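Local coordinates for protein adhesin LabA (Helicobacter pylori, PDB 6GMM) that serves as an outer-membrane adhesin and probably recognises LacdiNAc sugars of the gastric mucosa through its extracellular domain, at residues T101-W106 / C326-N331; S77-P82 / S221-I226. All coordinates share one frame; numbering follows the deposited sequence.

Contact 1: T101-W106 / C326-N331; sequences TPSNQW and CHEVQN
Ser103 meets Glu328 through one nearly straight hydrogen bond: its backbone N reaches Glu328 OE2 at 2.8 Å with an N-H...O angle of 176°, and the donor lies almost on the line of the carboxylate C-O bond. Ser103 OG adds a weak bond to the same Glu328 OE2, so that this oxygen has two donors from one residue, which would be expected to favour its charged form. A water that lies within reach of both Thr101 O and Glu328 OE2 may add a longer third contact. Glu328 gets there by folding back at its second torsion (chi2 -79°), which brings its carboxylate beside the loop.

The second half of the contact is the imidazole of His327. Gln105 CA sits 3.8 Å from the centroid of that His327 ring and only 10° off its normal, a CH-pi contact over the face, while Gln105 CB approaches His327 NE2 at 3.8 Å. Ser103 O lies at the ring's edge, 3.4 Å from His327 CB.

Behind these groups, local bonds fix both backbones. Asn104 OD1 accepts from Trp106 N at 2.8 Å, an Asx turn that bends the loop just where Gln105 covers the histidine, and also takes a hydrogen bond from Gly108 N. On the other segment His327 O is gripped from opposite faces of its plane by Asn331 N and by Asn331 ND2, the latter at 3.1 Å. Glu328 OE1 is bonded to His333 ND1, so the two carboxylate oxygens have different partners.

Cys326, at the N-cap of the short helix 327-330, is disulfide-bonded to Cys351. Residues 101-106 lie in the loop between antiparallel strands 96-98 and 111-113; Pro102 rests on Trp73 and Gln74 of helix 57-76 and on Tyr138 of helix 128-145.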
loop_
_atom_site.group_PDB
_atom_site.type_symbol
_atom_site.label_atom_id
_atom_site.label_comp_id
_atom_site.label_asym_id
_atom_site.label_seq_id
_atom_site.Cartn_x
_atom_site.Cartn_y
_atom_site.Cartn_z
ATOM N N THR A 101 -26.313 5.344 -13.992
ATOM C CA THR A 101 -25.523 4.121 -14.021
ATOM C C THR A 101 -24.411 4.202 -15.110
ATOM O O THR A 101 -24.435 5.123 -15.944
ATOM C CB THR A 101 -26.428 2.877 -14.204
ATOM O OG1 THR A 101 -27.016 2.885 -15.507
ATOM C CG2 THR A 101 -27.473 2.742 -13.103
ATOM N N PRO A 102 -23.429 3.258 -15.116
ATOM C CA PRO A 102 -22.401 3.311 -16.164
ATOM C C PRO A 102 -23.008 3.284 -17.561
ATOM O O PRO A 102 -23.911 2.507 -17.828
ATOM C CB PRO A 102 -21.573 2.040 -15.929
ATOM C CG PRO A 102 -21.862 1.623 -14.537
ATOM C CD PRO A 102 -23.222 2.105 -14.199
ATOM N N SER A 103 -22.525 4.159 -18.432
ATOM C CA SER A 103 -22.903 4.234 -19.838
ATOM C C SER A 103 -22.886 2.819 -20.472
ATOM O O SER A 103 -21.899 2.068 -20.313
ATOM C CB SER A 103 -21.896 5.108 -20.581
ATOM O OG SER A 103 -22.210 6.485 -20.477
ATOM N N ASN A 104 -23.971 2.455 -21.169
ATOM C CA ASN A 104 -24.039 1.160 -21.842
ATOM C C ASN A 104 -23.462 1.279 -23.257
ATOM O O ASN A 104 -22.921 2.339 -23.597
ATOM C CB ASN A 104 -25.448 0.532 -21.772
ATOM C CG ASN A 104 -26.552 1.262 -22.508
ATOM O OD1 ASN A 104 -26.353 1.850 -23.570
ATOM N ND2 ASN A 104 -27.771 1.154 -22.002
ATOM N N GLN A 105 -23.574 0.214 -24.081
ATOM C CA GLN A 105 -23.002 0.210 -25.424
ATOM C C GLN A 105 -23.662 1.244 -26.367
ATOM O O GLN A 105 -23.057 1.565 -27.395
ATOM C CB GLN A 105 -22.946 -1.206 -26.041
ATOM C CG GLN A 105 -24.278 -1.889 -26.318
ATOM C CD GLN A 105 -24.878 -2.632 -25.139
ATOM O OE1 GLN A 105 -25.225 -2.051 -24.090
ATOM N NE2 GLN A 105 -25.101 -3.932 -25.332
ATOM N N TRP A 106 -24.835 1.832 -25.963
ATOM C CA TRP A 106 -25.606 2.847 -26.717
ATOM C C TRP A 106 -25.586 4.250 -26.086
ATOM O O TRP A 106 -25.963 5.224 -26.739
ATOM C CB TRP A 106 -27.052 2.385 -26.949
ATOM C CG TRP A 106 -27.156 0.955 -27.363
ATOM C CD1 TRP A 106 -27.758 -0.054 -26.674
ATOM C CD2 TRP A 106 -26.562 0.355 -28.524
ATOM N NE1 TRP A 106 -27.609 -1.243 -27.350
ATOM C CE2 TRP A 106 -26.869 -1.022 -28.486
ATOM C CE3 TRP A 106 -25.782 0.848 -29.586
ATOM C CZ2 TRP A 106 -26.428 -1.916 -29.473
ATOM C CZ3 TRP A 106 -25.354 -0.032 -30.569
ATOM C CH2 TRP A 106 -25.682 -1.395 -30.513
ATOM N N CYS A 326 -13.410 2.431 -22.732
ATOM C CA CYS A 326 -14.732 2.084 -22.181
ATOM C C CYS A 326 -15.851 2.954 -22.738
ATOM O O CYS A 326 -15.595 3.984 -23.361
ATOM C CB CYS A 326 -14.699 2.173 -20.661
ATOM S SG CYS A 326 -14.412 3.858 -20.049
ATOM N N HIS A 327 -17.096 2.569 -22.457
ATOM C CA HIS A 327 -18.279 3.284 -22.924
ATOM C C HIS A 327 -18.410 4.705 -22.326
ATOM O O HIS A 327 -18.940 5.577 -23.012
ATOM C CB HIS A 327 -19.560 2.435 -22.725
ATOM C CG HIS A 327 -19.535 1.105 -23.437
ATOM N ND1 HIS A 327 -19.078 0.986 -24.753
ATOM C CD2 HIS A 327 -19.947 -0.114 -23.009
ATOM C CE1 HIS A 327 -19.219 -0.296 -25.072
ATOM N NE2 HIS A 327 -19.745 -0.997 -24.060
ATOM N N GLU A 328 -17.888 4.947 -21.094
ATOM C CA GLU A 328 -17.902 6.260 -20.434
ATOM C C GLU A 328 -17.118 7.301 -21.248
ATOM O O GLU A 328 -17.633 8.391 -21.470
ATOM C CB GLU A 328 -17.341 6.174 -19.006
ATOM C CG GLU A 328 -18.306 5.514 -18.036
ATOM C CD GLU A 328 -19.430 6.398 -17.537
ATOM O OE1 GLU A 328 -19.146 7.516 -17.051
ATOM O OE2 GLU A 328 -20.597 5.959 -17.604
ATOM N N VAL A 329 -15.891 6.960 -21.709
ATOM C CA VAL A 329 -15.083 7.853 -22.557
ATOM C C VAL A 329 -15.702 7.964 -23.950
ATOM O O VAL A 329 -15.739 9.066 -24.512
ATOM C CB VAL A 329 -13.556 7.539 -22.620
ATOM C CG1 VAL A 329 -12.858 7.963 -21.347
ATOM C CG2 VAL A 329 -13.269 6.071 -22.911
ATOM N N GLN A 330 -16.230 6.828 -24.483
ATOM C CA GLN A 330 -16.874 6.720 -25.803
ATOM C C GLN A 330 -18.025 7.719 -25.928
ATOM O O GLN A 330 -18.234 8.302 -26.995
ATOM C CB GLN A 330 -17.340 5.270 -26.022
ATOM C CG GLN A 330 -17.936 4.965 -27.389
ATOM C CD GLN A 330 -18.588 3.604 -27.452
ATOM O OE1 GLN A 330 -19.765 3.428 -27.100
ATOM N NE2 GLN A 330 -17.854 2.617 -27.944
ATOM N N ASN A 331 -18.744 7.940 -24.818
ATOM C CA ASN A 331 -19.853 8.877 -24.735
ATOM C C ASN A 331 -19.470 10.285 -24.222
ATOM O O ASN A 331 -20.345 11.146 -24.090
ATOM C CB ASN A 331 -20.983 8.268 -23.928
ATOM C CG ASN A 331 -21.758 7.290 -24.766
ATOM O OD1 ASN A 331 -22.441 7.677 -25.717
ATOM N ND2 ASN A 331 -21.596 5.998 -24.495
HETATM O O HOH W 1 -23.055 7.544 -16.122
#

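Contact 2: S77-P82 / S221-I226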
loop_
_atom_site.group_PDB
_atom_site.type_symbol
_atom_site.label_atom_id
_atom_site.label_comp_id
_atom_site.label_asym_id
_atom_site.label_seq_id
_atom_site.Cartn_x
_atom_site.Cartn_y
_atom_site.Cartn_z
ATOM N N SER A 77 -20.658 -4.025 -16.634
ATOM C CA SER A 77 -22.046 -4.018 -16.146
ATOM C C SER A 77 -23.079 -4.142 -17.289
ATOM O O SER A 77 -24.091 -4.855 -17.157
ATOM C CB SER A 77 -22.315 -2.769 -15.318
ATOM O OG SER A 77 -22.123 -1.592 -16.094
ATOM N N TYR A 78 -22.772 -3.513 -18.444
ATOM C CA TYR A 78 -23.617 -3.589 -19.616
ATOM C C TYR A 78 -23.812 -5.022 -20.100
ATOM O O TYR A 78 -24.878 -5.330 -20.608
ATOM C CB TYR A 78 -23.093 -2.673 -20.737
ATOM C CG TYR A 78 -22.055 -3.279 -21.649
ATOM C CD1 TYR A 78 -20.712 -3.286 -21.297
ATOM C CD2 TYR A 78 -22.406 -3.793 -22.893
ATOM C CE1 TYR A 78 -19.745 -3.828 -22.145
ATOM C CE2 TYR A 78 -21.451 -4.338 -23.749
ATOM C CZ TYR A 78 -20.120 -4.370 -23.363
ATOM O OH TYR A 78 -19.177 -4.909 -24.208
ATOM N N ALA A 79 -22.824 -5.888 -19.975
ATOM C CA ALA A 79 -23.000 -7.252 -20.458
ATOM C C ALA A 79 -23.506 -8.214 -19.376
ATOM O O ALA A 79 -23.548 -9.426 -19.592
ATOM C CB ALA A 79 -21.715 -7.757 -21.090
ATOM N N ILE A 80 -23.911 -7.682 -18.219
ATOM C CA ILE A 80 -24.448 -8.542 -17.165
ATOM C C ILE A 80 -25.892 -8.840 -17.494
ATOM O O ILE A 80 -26.695 -7.903 -17.659
ATOM C CB ILE A 80 -24.322 -7.923 -15.749
ATOM C CG1 ILE A 80 -22.877 -7.915 -15.272
ATOM C CG2 ILE A 80 -25.254 -8.652 -14.744
ATOM C CD1 ILE A 80 -22.642 -6.974 -14.138
ATOM N N SER A 81 -26.222 -10.157 -17.568
ATOM C CA SER A 81 -27.544 -10.722 -17.838
ATOM C C SER A 81 -28.621 -9.822 -17.206
ATOM O O SER A 81 -28.568 -9.586 -15.991
ATOM C CB SER A 81 -27.623 -12.143 -17.293
ATOM O OG SER A 81 -28.537 -12.872 -18.089
ATOM N N PRO A 82 -29.498 -9.202 -18.042
ATOM C CA PRO A 82 -30.457 -8.207 -17.537
ATOM C C PRO A 82 -31.029 -8.477 -16.157
ATOM O O PRO A 82 -31.649 -9.501 -15.896
ATOM C CB PRO A 82 -31.536 -8.154 -18.620
ATOM C CG PRO A 82 -31.057 -9.102 -19.715
ATOM C CD PRO A 82 -29.608 -9.314 -19.502
ATOM N N SER A 221 -13.524 -12.550 -26.839
ATOM C CA SER A 221 -14.575 -12.078 -25.925
ATOM C C SER A 221 -15.046 -10.665 -26.282
ATOM O O SER A 221 -14.667 -10.137 -27.329
ATOM C CB SER A 221 -14.086 -12.091 -24.481
ATOM O OG SER A 221 -13.415 -10.878 -24.181
ATOM N N LEU A 222 -15.860 -10.052 -25.395
ATOM C CA LEU A 222 -16.371 -8.699 -25.552
ATOM C C LEU A 222 -15.336 -7.640 -25.229
ATOM O O LEU A 222 -15.545 -6.477 -25.599
ATOM C CB LEU A 222 -17.601 -8.465 -24.661
ATOM C CG LEU A 222 -18.891 -9.162 -25.047
ATOM C CD1 LEU A 222 -19.855 -9.107 -23.897
ATOM C CD2 LEU A 222 -19.516 -8.548 -26.294
ATOM N N TRP A 223 -14.250 -8.015 -24.494
ATOM C CA TRP A 223 -13.192 -7.101 -24.097
ATOM C C TRP A 223 -11.832 -7.605 -24.548
ATOM O O TRP A 223 -11.542 -8.804 -24.442
ATOM C CB TRP A 223 -13.168 -6.908 -22.562
ATOM C CG TRP A 223 -14.521 -6.740 -21.922
ATOM C CD1 TRP A 223 -15.102 -5.575 -21.514
ATOM C CD2 TRP A 223 -15.412 -7.792 -21.531
ATOM N NE1 TRP A 223 -16.333 -5.832 -20.945
ATOM C CE2 TRP A 223 -16.545 -7.186 -20.939
ATOM C CE3 TRP A 223 -15.386 -9.191 -21.666
ATOM C CZ2 TRP A 223 -17.653 -7.928 -20.510
ATOM C CZ3 TRP A 223 -16.486 -9.923 -21.244
ATOM C CH2 TRP A 223 -17.599 -9.294 -20.671
ATOM N N GLU A 224 -10.972 -6.676 -25.001
ATOM C CA GLU A 224 -9.581 -6.976 -25.363
ATOM C C GLU A 224 -8.853 -7.355 -24.080
ATOM O O GLU A 224 -9.166 -6.801 -23.026
ATOM C CB GLU A 224 -8.902 -5.746 -25.983
ATOM C CG GLU A 224 -9.364 -5.440 -27.396
ATOM C CD GLU A 224 -8.907 -6.416 -28.467
ATOM O OE1 GLU A 224 -7.909 -7.139 -28.244
ATOM O OE2 GLU A 224 -9.536 -6.432 -29.547
ATOM N N GLY A 225 -7.947 -8.326 -24.156
ATOM C CA GLY A 225 -7.180 -8.763 -22.989
ATOM C C GLY A 225 -7.880 -9.769 -22.093
ATOM O O GLY A 225 -7.224 -10.376 -21.244
ATOM N N ILE A 226 -9.216 -9.954 -22.272
ATOM C CA ILE A 226 -10.032 -10.911 -21.539
ATOM C C ILE A 226 -10.282 -12.092 -22.485
ATOM O O ILE A 226 -10.919 -11.937 -23.523
ATOM C CB ILE A 226 -11.345 -10.240 -21.055
ATOM C CG1 ILE A 226 -11.070 -9.054 -20.071
ATOM C CG2 ILE A 226 -12.338 -11.253 -20.488
ATOM C CD1 ILE A 226 -10.436 -9.368 -18.692
#
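An ST turn and an overlapping type II beta turn shape loop 221-226, and the side chains of its Leu222 and Trp223 meet the chain just beyond helix 57-76. In the ST turn Ser221 OG accepts from Trp223 N at 3.0 Å; the beta turn runs from Trp223 to Ile226 with Gly225 at positive phi, although its closing backbone bond is weak. The contact joining the two loops is small, burying 161 Å² over both sides, and is made by side chains without hydrogen bonds between the segments.

Ala79, buried and with its methyl turned toward the other loop, touches both Leu222 and Trp223. Its CB is 3.6 Å from Leu222 CD1 and 4.1 Å from Trp223 CZ2, approaching the indole obliquely. Tyr78 lies alongside: the first torsion places CG between the backbone N and the carbonyl carbon (chi1 87°), and the phenol reaches across until OH is 3.9 Å from Leu222 CB. Within the segment, Ala79 CB stands over the centre of the Tyr78 ring, so the methyl packs against the phenol and against the other loop at once.

Trp223 and Tyr78 run past each other in opposite directions. The indole is oriented by a partner beyond both loops, since its NE1 donates to Val75 O near the end of helix 57-76, and Phe238 packs against it edge-to-face. Phe318 of helix 316-323 and Ile237 of helix 234-237 also touch the indole, tying the loop to both helices. Where the two aromatic side chains come nearest, Tyr78 CE1 is 4.1 Å from Trp223 NE1.

How the contacts relate
The centres of contacts 1 and 2 lie 13 Å apart, on the same side of the chain's centre and about 30 Å from it. Along the sequence their segments alternate: 77-82, 101-106, 221-226, then 326-331. Tyr78 joins them directly, its ring packing edge-to-face against His327, with Tyr78 CE1 3.4 Å from His327 NE2; Pro102 CG also lies 3.6 Å from Ser77 OG. Helix 57-76 is shared: Pro102 and Glu328 of contact 1 and Trp223 of contact 2 all touch it. Segments drawn from three regions of the sequence, 77-106, 221-226 and 326-331, thus meet near the C-terminal end of helix 57-76 in this adhesin's exodomain.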